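Local atomic coordinates of arginase (Trypanosoma brucei brucei, PDB entry 4RHJ), a protein that is of unknown function, has the arginase-deacetylase fold and evolved without a binuclear manganese cluster, so that arginase activity is doubtful. Residues Glu118-Leu121 / Gly122-Ala126; Ser127-Leu130 / Leu131-Tyr135; Asp268-His271 / Ile272-Gly275. All blocks are in the same frame, centred on the assembly; numbering follows the deposited sequence.

Contact 1 (Glu118-Leu121 / Gly122-Ala126); sequences EWYL and GSLEA
Tyr120 O accepts the shortest bond between Glu118-Leu121 and Gly122-Ala126, from Leu124 N at 2.7 Å, and it also has Leu124 CB pressed against it at 3.0 Å. The bond is bent, with 145° at the hydrogen. Gly122 N reaches Glu118 O on a straighter line, 168°, while Ser123 N and Glu125 N bond to Trp119 O and Leu121 O. The side chains of Tyr120 and Leu124, one turn apart, run side by side in the same direction. Each has CG anti to its own backbone N (chi1 167° in the tyrosine), which carries the phenol along the helix towards the leucine. Leu124 CD1 then lies 3.6 Å from Tyr120 CZ, obliquely placed against the ring, and 3.3 Å from Tyr120 OH. That hydroxyl is hydrogen-bonded to Glu152 of helix 148-157, a side chain that Leu124 also touches. On another side of helix 116-131, Trp119 meets the rings of Phe22 and Tyr51. The phenol is thus held by two different forces, a methyl branch beside its outer end and a carboxylate on its hydroxyl: the methyl should limit the swing of the ring, while the bond to Glu152 ties this helix to 148-157.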
ATOM      1  N   GLU A 118     -14.797  -2.206  34.458  1.00 34.65           N
ATOM      2  CA  GLU A 118     -15.786  -3.182  34.037  1.00 27.06           C
ATOM      3  C   GLU A 118     -15.313  -3.956  32.809  1.00 20.60           C
ATOM      4  O   GLU A 118     -15.409  -5.178  32.797  1.00 28.41           O
ATOM      5  CB  GLU A 118     -17.132  -2.501  33.799  1.00 24.85           C
ATOM      6  CG  GLU A 118     -17.825  -2.170  35.127  1.00 33.32           C
ATOM      7  CD  GLU A 118     -19.102  -1.358  34.985  1.00 41.75           C
ATOM      8  OE1 GLU A 118     -19.988  -1.523  35.849  1.00 30.88           O
ATOM      9  OE2 GLU A 118     -19.215  -0.546  34.036  1.00 35.20           O
ATOM     10  N   TRP A 119     -14.789  -3.258  31.798  1.00 24.94           N
ATOM     11  CA  TRP A 119     -14.222  -3.912  30.608  1.00 14.08           C
ATOM     12  C   TRP A 119     -13.134  -4.904  31.012  1.00 13.25           C
ATOM     13  O   TRP A 119     -12.967  -5.953  30.397  1.00 16.96           O
ATOM     14  CB  TRP A 119     -13.640  -2.877  29.630  1.00 20.36           C
ATOM     15  CG  TRP A 119     -14.631  -2.254  28.644  1.00 18.57           C
ATOM     16  CD1 TRP A 119     -15.003  -0.950  28.578  1.00 23.69           C
ATOM     17  CD2 TRP A 119     -15.327  -2.917  27.579  1.00 20.01           C
ATOM     18  NE1 TRP A 119     -15.897  -0.756  27.555  1.00 24.35           N
ATOM     19  CE2 TRP A 119     -16.113  -1.948  26.926  1.00 22.64           C
ATOM     20  CE3 TRP A 119     -15.357  -4.234  27.116  1.00 18.27           C
ATOM     21  CZ2 TRP A 119     -16.928  -2.256  25.842  1.00 20.67           C
ATOM     22  CZ3 TRP A 119     -16.168  -4.536  26.038  1.00 22.33           C
ATOM     23  CH2 TRP A 119     -16.937  -3.556  25.413  1.00 24.75           C
ATOM     24  N   TYR A 120     -12.403  -4.548  32.060  1.00 23.99           N
ATOM     25  CA  TYR A 120     -11.269  -5.319  32.553  1.00 28.69           C
ATOM     26  C   TYR A 120     -11.691  -6.534  33.350  1.00 31.33           C
ATOM     27  O   TYR A 120     -11.194  -7.634  33.129  1.00 34.97           O
ATOM     28  CB  TYR A 120     -10.370  -4.446  33.436  1.00 28.26           C
ATOM     29  CG  TYR A 120      -9.358  -5.241  34.218  1.00 20.76           C
ATOM     30  CD1 TYR A 120      -8.209  -5.722  33.610  1.00 23.82           C
ATOM     31  CD2 TYR A 120      -9.553  -5.521  35.561  1.00 26.36           C
ATOM     32  CE1 TYR A 120      -7.277  -6.458  34.321  1.00 22.58           C
ATOM     33  CE2 TYR A 120      -8.630  -6.254  36.284  1.00 36.10           C
ATOM     34  CZ  TYR A 120      -7.493  -6.722  35.660  1.00 30.99           C
ATOM     35  OH  TYR A 120      -6.569  -7.458  36.374  1.00 32.56           O
ATOM     36  N   LEU A 121     -12.584  -6.313  34.308  1.00 31.11           N
ATOM     37  CA  LEU A 121     -13.070  -7.374  35.172  1.00 28.22           C
ATOM     38  C   LEU A 121     -13.732  -8.468  34.352  1.00 22.86           C
ATOM     39  O   LEU A 121     -13.517  -9.647  34.604  1.00 32.92           O
ATOM     40  CB  LEU A 121     -14.050  -6.818  36.206  1.00 26.60           C
ATOM     41  CG  LEU A 121     -13.485  -6.006  37.380  1.00 29.60           C
ATOM     42  CD1 LEU A 121     -14.555  -5.727  38.425  1.00 36.82           C
ATOM     43  CD2 LEU A 121     -12.269  -6.673  38.017  1.00 39.03           C
ATOM     44  N   GLY A 122     -14.534  -8.064  33.369  1.00 29.97           N
ATOM     45  CA  GLY A 122     -15.167  -8.989  32.443  1.00 20.64           C
ATOM     46  C   GLY A 122     -14.174  -9.704  31.544  1.00 20.26           C
ATOM     47  O   GLY A 122     -14.154 -10.930  31.484  1.00 26.34           O
ATOM     48  N   SER A 123     -13.345  -8.933  30.846  1.00 28.28           N
ATOM     49  CA  SER A 123     -12.286  -9.486  30.004  1.00 32.43           C
ATOM     50  C   SER A 123     -11.415 -10.449  30.802  1.00 13.60           C
ATOM     51  O   SER A 123     -10.926 -11.454  30.288  1.00 27.23           O
ATOM     52  CB  SER A 123     -11.436  -8.353  29.406  1.00 29.09           C
ATOM     53  OG  SER A 123     -10.628  -8.800  28.331  1.00 27.38           O
ATOM     54  N   LEU A 124     -11.216 -10.129  32.067  1.00 17.30           N
ATOM     55  CA  LEU A 124     -10.467 -10.990  32.962  1.00 18.26           C
ATOM     56  C   LEU A 124     -11.293 -12.240  33.253  1.00 14.74           C
ATOM     57  O   LEU A 124     -10.782 -13.338  33.293  1.00 15.13           O
ATOM     58  CB  LEU A 124     -10.124 -10.224  34.242  1.00 21.78           C
ATOM     59  CG  LEU A 124      -9.044 -10.638  35.232  1.00 26.82           C
ATOM     60  CD1 LEU A 124      -7.661 -10.176  34.793  1.00 19.83           C
ATOM     61  CD2 LEU A 124      -9.399 -10.109  36.617  1.00 25.15           C
ATOM     62  N   GLU A 125     -12.590 -12.064  33.442  1.00 22.73           N
ATOM     63  CA  GLU A 125     -13.466 -13.188  33.752  1.00 25.01           C
ATOM     64  C   GLU A 125     -13.723 -14.093  32.550  1.00 27.55           C
ATOM     65  O   GLU A 125     -13.753 -15.317  32.685  1.00 34.79           O
ATOM     66  CB  GLU A 125     -14.792 -12.680  34.305  1.00 29.97           C
ATOM     67  CG  GLU A 125     -15.969 -13.517  33.894  1.00 30.85           C
ATOM     68  CD  GLU A 125     -17.151 -13.248  34.754  1.00 26.61           C
ATOM     69  OE1 GLU A 125     -17.032 -12.364  35.629  1.00 25.55           O
ATOM     70  OE2 GLU A 125     -18.183 -13.918  34.561  1.00 28.43           O
ATOM     71  N   ALA A 126     -13.920 -13.495  31.378  1.00 20.15           N
ATOM     72  CA  ALA A 126     -14.029 -14.265  30.144  1.00 20.56           C
ATOM     73  C   ALA A 126     -12.755 -15.066  29.882  1.00 20.44           C
ATOM     74  O   ALA A 126     -12.808 -16.281  29.718  1.00 24.22           O
ATOM     75  CB  ALA A 126     -14.319 -13.353  28.973  1.00 21.25           C
TER

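Contact 2 (Ser127-Leu130 / Leu131-Tyr135); sequences STEL and LEKGY
Leu130 O receives Tyr135 N at 3.1 Å, and the same oxygen sits at the edge of the tyrosine ring, in its plane, 3.6 Å from Tyr135 CD1. One turn back, Leu131 N binds Ser127 O at 2.8 Å and Glu132 N binds Thr128 O at 2.9 Å. Glu132 lays its aliphatic part on that second carbonyl, Glu132 CG lying 3.1 Å from Thr128 O, and its carboxylate reaches the Thr128 methyl. Lys133 stretches CG, CD and CE past Glu129 O, with CG 3.4 Å from it, before a bend at chi4 (-82°) turns the amino group. Lys133 NZ is hydrogen-bonded to the carbonyls of Lys30 and Val32, at and just after the end of helix 23-30. Further out, Leu130 and Tyr135 rest on Ala47 of strand 46-50. Gly134, at positive phi (80°), makes the reversal in a Schellman motif: Gly134 N bonds to Leu131 O inside the wider Tyr135 N to Leu130 O bond, ending helix 116-131 ahead of strand 136-140. Glu129 O is covered by lysine methylenes, so the helix end buries a carbonyl without a polar partner, while the lysine charge is probably steadied by the two carbonyls that take its ammonium group.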
ATOM      1  N   SER A 127     -11.616 -14.383  29.852  1.00 16.60           N
ATOM      2  CA  SER A 127     -10.342 -15.021  29.550  1.00 14.54           C
ATOM      3  C   SER A 127     -10.068 -16.169  30.519  1.00 22.58           C
ATOM      4  O   SER A 127      -9.693 -17.273  30.111  1.00 15.69           O
ATOM      5  CB  SER A 127      -9.214 -13.995  29.599  1.00 22.84           C
ATOM      6  OG  SER A 127      -9.181 -13.327  30.849  1.00 26.95           O
ATOM      7  N   THR A 128     -10.271 -15.899  31.802  1.00 14.34           N
ATOM      8  CA  THR A 128     -10.178 -16.924  32.843  1.00 30.17           C
ATOM      9  C   THR A 128     -11.090 -18.139  32.572  1.00 20.45           C
ATOM     10  O   THR A 128     -10.687 -19.295  32.759  1.00 21.90           O
ATOM     11  CB  THR A 128     -10.539 -16.338  34.223  1.00 18.28           C
ATOM     12  OG1 THR A 128      -9.518 -15.427  34.659  1.00 17.59           O
ATOM     13  CG2 THR A 128     -10.683 -17.442  35.238  1.00 33.51           C
ATOM     14  N   GLU A 129     -12.311 -17.867  32.118  1.00 27.77           N
ATOM     15  CA  GLU A 129     -13.301 -18.917  31.904  1.00 30.86           C
ATOM     16  C   GLU A 129     -13.128 -19.581  30.543  1.00 25.64           C
ATOM     17  O   GLU A 129     -13.733 -20.611  30.268  1.00 24.40           O
ATOM     18  CB  GLU A 129     -14.724 -18.363  32.036  1.00 29.66           C
ATOM     19  CG  GLU A 129     -15.778 -19.408  32.370  1.00 26.17           C
ATOM     20  CD  GLU A 129     -16.211 -19.390  33.833  1.00 29.96           C
ATOM     21  OE1 GLU A 129     -15.614 -18.655  34.641  1.00 40.07           O
ATOM     22  OE2 GLU A 129     -17.166 -20.108  34.185  1.00 32.11           O
ATOM     23  N   LEU A 130     -12.300 -18.986  29.696  1.00 27.24           N
ATOM     24  CA  LEU A 130     -11.935 -19.593  28.421  1.00 25.88           C
ATOM     25  C   LEU A 130     -10.683 -20.448  28.573  1.00 19.03           C
ATOM     26  O   LEU A 130     -10.548 -21.511  27.956  1.00 27.46           O
ATOM     27  CB  LEU A 130     -11.708 -18.522  27.351  1.00 17.09           C
ATOM     28  CG  LEU A 130     -13.007 -17.965  26.776  1.00 18.07           C
ATOM     29  CD1 LEU A 130     -12.767 -17.087  25.550  1.00 18.60           C
ATOM     30  CD2 LEU A 130     -13.994 -19.101  26.489  1.00 27.74           C
ATOM     31  N   LEU A 131      -9.772 -19.957  29.407  1.00 30.38           N
ATOM     32  CA  LEU A 131      -8.504 -20.613  29.677  1.00 19.20           C
ATOM     33  C   LEU A 131      -8.679 -21.808  30.589  1.00 22.87           C
ATOM     34  O   LEU A 131      -7.951 -22.786  30.465  1.00 28.00           O
ATOM     35  CB  LEU A 131      -7.512 -19.638  30.306  1.00 22.37           C
ATOM     36  CG  LEU A 131      -6.861 -18.618  29.389  1.00 16.39           C
ATOM     37  CD1 LEU A 131      -6.007 -17.672  30.205  1.00 33.51           C
ATOM     38  CD2 LEU A 131      -6.047 -19.332  28.332  1.00 22.09           C
ATOM     39  N   GLU A 132      -9.633 -21.731  31.511  1.00 21.32           N
ATOM     40  CA  GLU A 132      -9.888 -22.855  32.390  1.00 25.76           C
ATOM     41  C   GLU A 132     -10.256 -24.075  31.557  1.00 28.24           C
ATOM     42  O   GLU A 132      -9.812 -25.191  31.845  1.00 41.37           O
ATOM     43  CB  GLU A 132     -10.988 -22.525  33.402  1.00 23.02           C
ATOM     44  CG  GLU A 132     -10.475 -21.786  34.607  1.00 23.60           C
ATOM     45  CD  GLU A 132     -11.578 -21.326  35.535  1.00 36.65           C
ATOM     46  OE1 GLU A 132     -12.625 -22.003  35.616  1.00 37.43           O
ATOM     47  OE2 GLU A 132     -11.393 -20.284  36.191  1.00 27.10           O
ATOM     48  N   LYS A 133     -11.023 -23.853  30.493  1.00 28.91           N
ATOM     49  CA  LYS A 133     -11.551 -24.960  29.699  1.00 41.74           C
ATOM     50  C   LYS A 133     -10.633 -25.418  28.562  1.00 21.69           C
ATOM     51  O   LYS A 133     -10.999 -26.280  27.776  1.00 26.87           O
ATOM     52  CB  LYS A 133     -12.916 -24.590  29.119  1.00 21.97           C
ATOM     53  CG  LYS A 133     -13.929 -24.023  30.089  1.00 24.57           C
ATOM     54  CD  LYS A 133     -15.199 -23.637  29.335  1.00 22.72           C
ATOM     55  CE  LYS A 133     -16.303 -23.124  30.256  1.00 28.91           C
ATOM     56  NZ  LYS A 133     -17.080 -24.219  30.905  1.00 24.04           N
ATOM     57  N   GLY A 134      -9.444 -24.850  28.471  1.00 24.37           N
ATOM     58  CA  GLY A 134      -8.493 -25.304  27.476  1.00 33.54           C
ATOM     59  C   GLY A 134      -8.733 -24.768  26.075  1.00 34.93           C
ATOM     60  O   GLY A 134      -8.302 -25.374  25.095  1.00 23.71           O
ATOM     61  N   TYR A 135      -9.428 -23.639  25.968  1.00 34.08           N
ATOM     62  CA  TYR A 135      -9.503 -22.917  24.701  1.00 20.08           C
ATOM     63  C   TYR A 135      -8.422 -21.865  24.756  1.00 20.16           C
ATOM     64  O   TYR A 135      -8.161 -21.327  25.833  1.00 25.33           O
ATOM     65  CB  TYR A 135     -10.868 -22.262  24.479  1.00 27.73           C
ATOM     66  CG  TYR A 135     -12.046 -23.202  24.605  1.00 36.79           C
ATOM     67  CD1 TYR A 135     -12.467 -23.638  25.843  1.00 36.82           C
ATOM     68  CD2 TYR A 135     -12.743 -23.644  23.491  1.00 33.18           C
ATOM     69  CE1 TYR A 135     -13.525 -24.486  25.977  1.00 22.94           C
ATOM     70  CE2 TYR A 135     -13.815 -24.508  23.624  1.00 22.24           C
ATOM     71  CZ  TYR A 135     -14.198 -24.922  24.886  1.00 23.86           C
ATOM     72  OH  TYR A 135     -15.260 -25.775  25.107  1.00 26.05           O
TER

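Contact 3 (Asp268-His271 / Ile272-Gly275); sequences DLLH and IMNG
Asp268 O takes the N-H of Ile272 at 3.2 Å in an almost linear bond, 175° at the hydrogen, and Ile272 CG1 lies against the same oxygen at 3.3 Å. The aspartate carboxylate looks the other way along the chain, with OD2 bound to Ser265 N. Leu269 makes the closest apolar side-chain contact, with Met273. Its carbonyl oxygen accepts Met273 N at 2.7 Å, and Met273 CG crowds that oxygen at 3.0 Å. The two side chains run at a slant to each other: Leu269 CG meets Met273 SD at 3.5 Å, and Leu269 CD1 meets Met273 CG at 3.6 Å. The methionine has CG beside its own N (chi1 -72°), which sends the thioether back towards the leucine. Helix 266-274 forms the crossover of a beta-alpha-beta unit between parallel strands 239-244 and 281-287, and the Leu269 side chain, packed on Val247, Leu248 and Phe168, comes within about 8 Å of that of Asp244, a manganese-binding residue although no metal is bound to this chain in the model. Leu270 faces helix 303-316, touching Ile311 and Glu314, and also packs on Gly262 of a second subunit. Its carbonyl oxygen takes a weak bond from Asn274 N. His271 O accepts two weak bonds, from Asn274 N and from Gly275 N at 3.3 Å, where the helix ends and Gly275 departs from helical backbone angles.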
ATOM      1  N   ASP A 268       3.685  -8.242   5.060  1.00 19.69           N
ATOM      2  CA  ASP A 268       4.823  -8.094   5.966  1.00 17.39           C
ATOM      3  C   ASP A 268       4.512  -8.632   7.363  1.00 16.04           C
ATOM      4  O   ASP A 268       5.306  -9.347   7.957  1.00 16.66           O
ATOM      5  CB  ASP A 268       5.251  -6.620   6.070  1.00 14.77           C
ATOM      6  CG  ASP A 268       5.731  -6.041   4.741  1.00 28.52           C
ATOM      7  OD1 ASP A 268       6.050  -6.822   3.824  1.00 24.05           O
ATOM      8  OD2 ASP A 268       5.777  -4.795   4.610  1.00 25.71           O
ATOM      9  N   LEU A 269       3.348  -8.282   7.886  1.00 17.38           N
ATOM     10  CA  LEU A 269       2.950  -8.753   9.197  1.00 13.91           C
ATOM     11  C   LEU A 269       2.714 -10.256   9.175  1.00 15.54           C
ATOM     12  O   LEU A 269       3.231 -10.967  10.019  1.00 18.77           O
ATOM     13  CB  LEU A 269       1.695  -8.011   9.665  1.00 19.92           C
ATOM     14  CG  LEU A 269       1.152  -8.305  11.065  1.00 17.74           C
ATOM     15  CD1 LEU A 269       2.261  -8.279  12.122  1.00 12.94           C
ATOM     16  CD2 LEU A 269       0.014  -7.324  11.413  1.00 13.29           C
ATOM     17  N   LEU A 270       1.978 -10.736   8.177  1.00 18.62           N
ATOM     18  CA  LEU A 270       1.675 -12.159   8.040  1.00 19.18           C
ATOM     19  C   LEU A 270       2.953 -13.016   7.968  1.00 14.84           C
ATOM     20  O   LEU A 270       2.987 -14.131   8.477  1.00 14.49           O
ATOM     21  CB  LEU A 270       0.791 -12.400   6.804  1.00 20.97           C
ATOM     22  CG  LEU A 270      -0.671 -11.917   6.796  1.00 22.61           C
ATOM     23  CD1 LEU A 270      -1.372 -12.135   5.419  1.00 12.42           C
ATOM     24  CD2 LEU A 270      -1.496 -12.548   7.924  1.00 26.70           C
ATOM     25  N   HIS A 271       4.004 -12.479   7.357  1.00 30.17           N
ATOM     26  CA  HIS A 271       5.317 -13.151   7.294  1.00 18.07           C
ATOM     27  C   HIS A 271       5.952 -13.252   8.669  1.00 11.17           C
ATOM     28  O   HIS A 271       6.297 -14.320   9.139  1.00 17.06           O
ATOM     29  CB  HIS A 271       6.264 -12.395   6.343  1.00 15.40           C
ATOM     30  CG  HIS A 271       7.621 -13.015   6.213  1.00 13.22           C
ATOM     31  ND1 HIS A 271       7.930 -13.907   5.214  1.00 28.22           N
ATOM     32  CD2 HIS A 271       8.743 -12.878   6.959  1.00 15.29           C
ATOM     33  CE1 HIS A 271       9.190 -14.296   5.349  1.00 22.88           C
ATOM     34  NE2 HIS A 271       9.701 -13.694   6.405  1.00 12.86           N
ATOM     35  N   ILE A 272       6.121 -12.112   9.306  1.00 15.39           N
ATOM     36  CA  ILE A 272       6.744 -12.056  10.610  1.00 18.36           C
ATOM     37  C   ILE A 272       5.909 -12.819  11.621  1.00 11.73           C
ATOM     38  O   ILE A 272       6.452 -13.514  12.457  1.00 15.60           O
ATOM     39  CB  ILE A 272       6.947 -10.596  11.026  1.00 17.52           C
ATOM     40  CG1 ILE A 272       7.853  -9.906  10.009  1.00 12.02           C
ATOM     41  CG2 ILE A 272       7.533 -10.482  12.428  1.00 15.61           C
ATOM     42  CD1 ILE A 272       8.072  -8.444  10.274  1.00  6.56           C
ATOM     43  N   MET A 273       4.586 -12.703  11.531  1.00 23.18           N
ATOM     44  CA  MET A 273       3.669 -13.485  12.371  1.00 20.40           C
ATOM     45  C   MET A 273       3.847 -14.998  12.198  1.00 30.78           C
ATOM     46  O   MET A 273       3.711 -15.767  13.150  1.00 27.84           O
ATOM     47  CB  MET A 273       2.221 -13.135  12.057  1.00 13.08           C
ATOM     48  CG  MET A 273       1.762 -11.817  12.521  1.00 10.11           C
ATOM     49  SD  MET A 273       0.091 -11.573  11.953  1.00 26.33           S
ATOM     50  CE  MET A 273      -0.659 -13.121  12.455  1.00 19.64           C
ATOM     51  N   ASN A 274       4.122 -15.413  10.962  1.00 20.57           N
ATOM     52  CA  ASN A 274       4.275 -16.823  10.621  1.00 24.75           C
ATOM     53  C   ASN A 274       5.445 -17.412  11.401  1.00 21.16           C
ATOM     54  O   ASN A 274       5.400 -18.554  11.861  1.00 20.02           O
ATOM     55  CB  ASN A 274       4.471 -16.969   9.098  1.00 16.04           C
ATOM     56  CG  ASN A 274       4.553 -18.417   8.636  1.00 31.93           C
ATOM     57  OD1 ASN A 274       3.532 -19.106   8.502  1.00 23.14           O
ATOM     58  ND2 ASN A 274       5.776 -18.879   8.358  1.00 20.77           N
ATOM     59  N   GLY A 275       6.470 -16.584  11.590  1.00 23.41           N
ATOM     60  CA  GLY A 275       7.717 -16.993  12.207  1.00 25.90           C
ATOM     61  C   GLY A 275       7.805 -16.938  13.717  1.00 15.37           C
ATOM     62  O   GLY A 275       8.899 -17.055  14.259  1.00 27.17           O
TER

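How the contacts relate
Contacts 1 and 2 follow each other directly on helix 116-131, their centres 13 Å apart, the first within the helix and the second at its C-terminal end, where the chain turns into strand 136-140. Contact 3 comes much later in sequence, on helix 266-274, with its centre 29 Å from that of contact 1 and 26 Å from that of contact 2, across the centre of the chain. The nearest atoms of contacts 2 and 3 are still about 17 Å apart. What links them is the parallel sheet: strand 136-140 lies beside 281-287, the strand after helix 266-274. Of the three, contact 3 touches a second subunit and approaches the manganese-binding Asp244; contacts 1 and 2 lie away from that site.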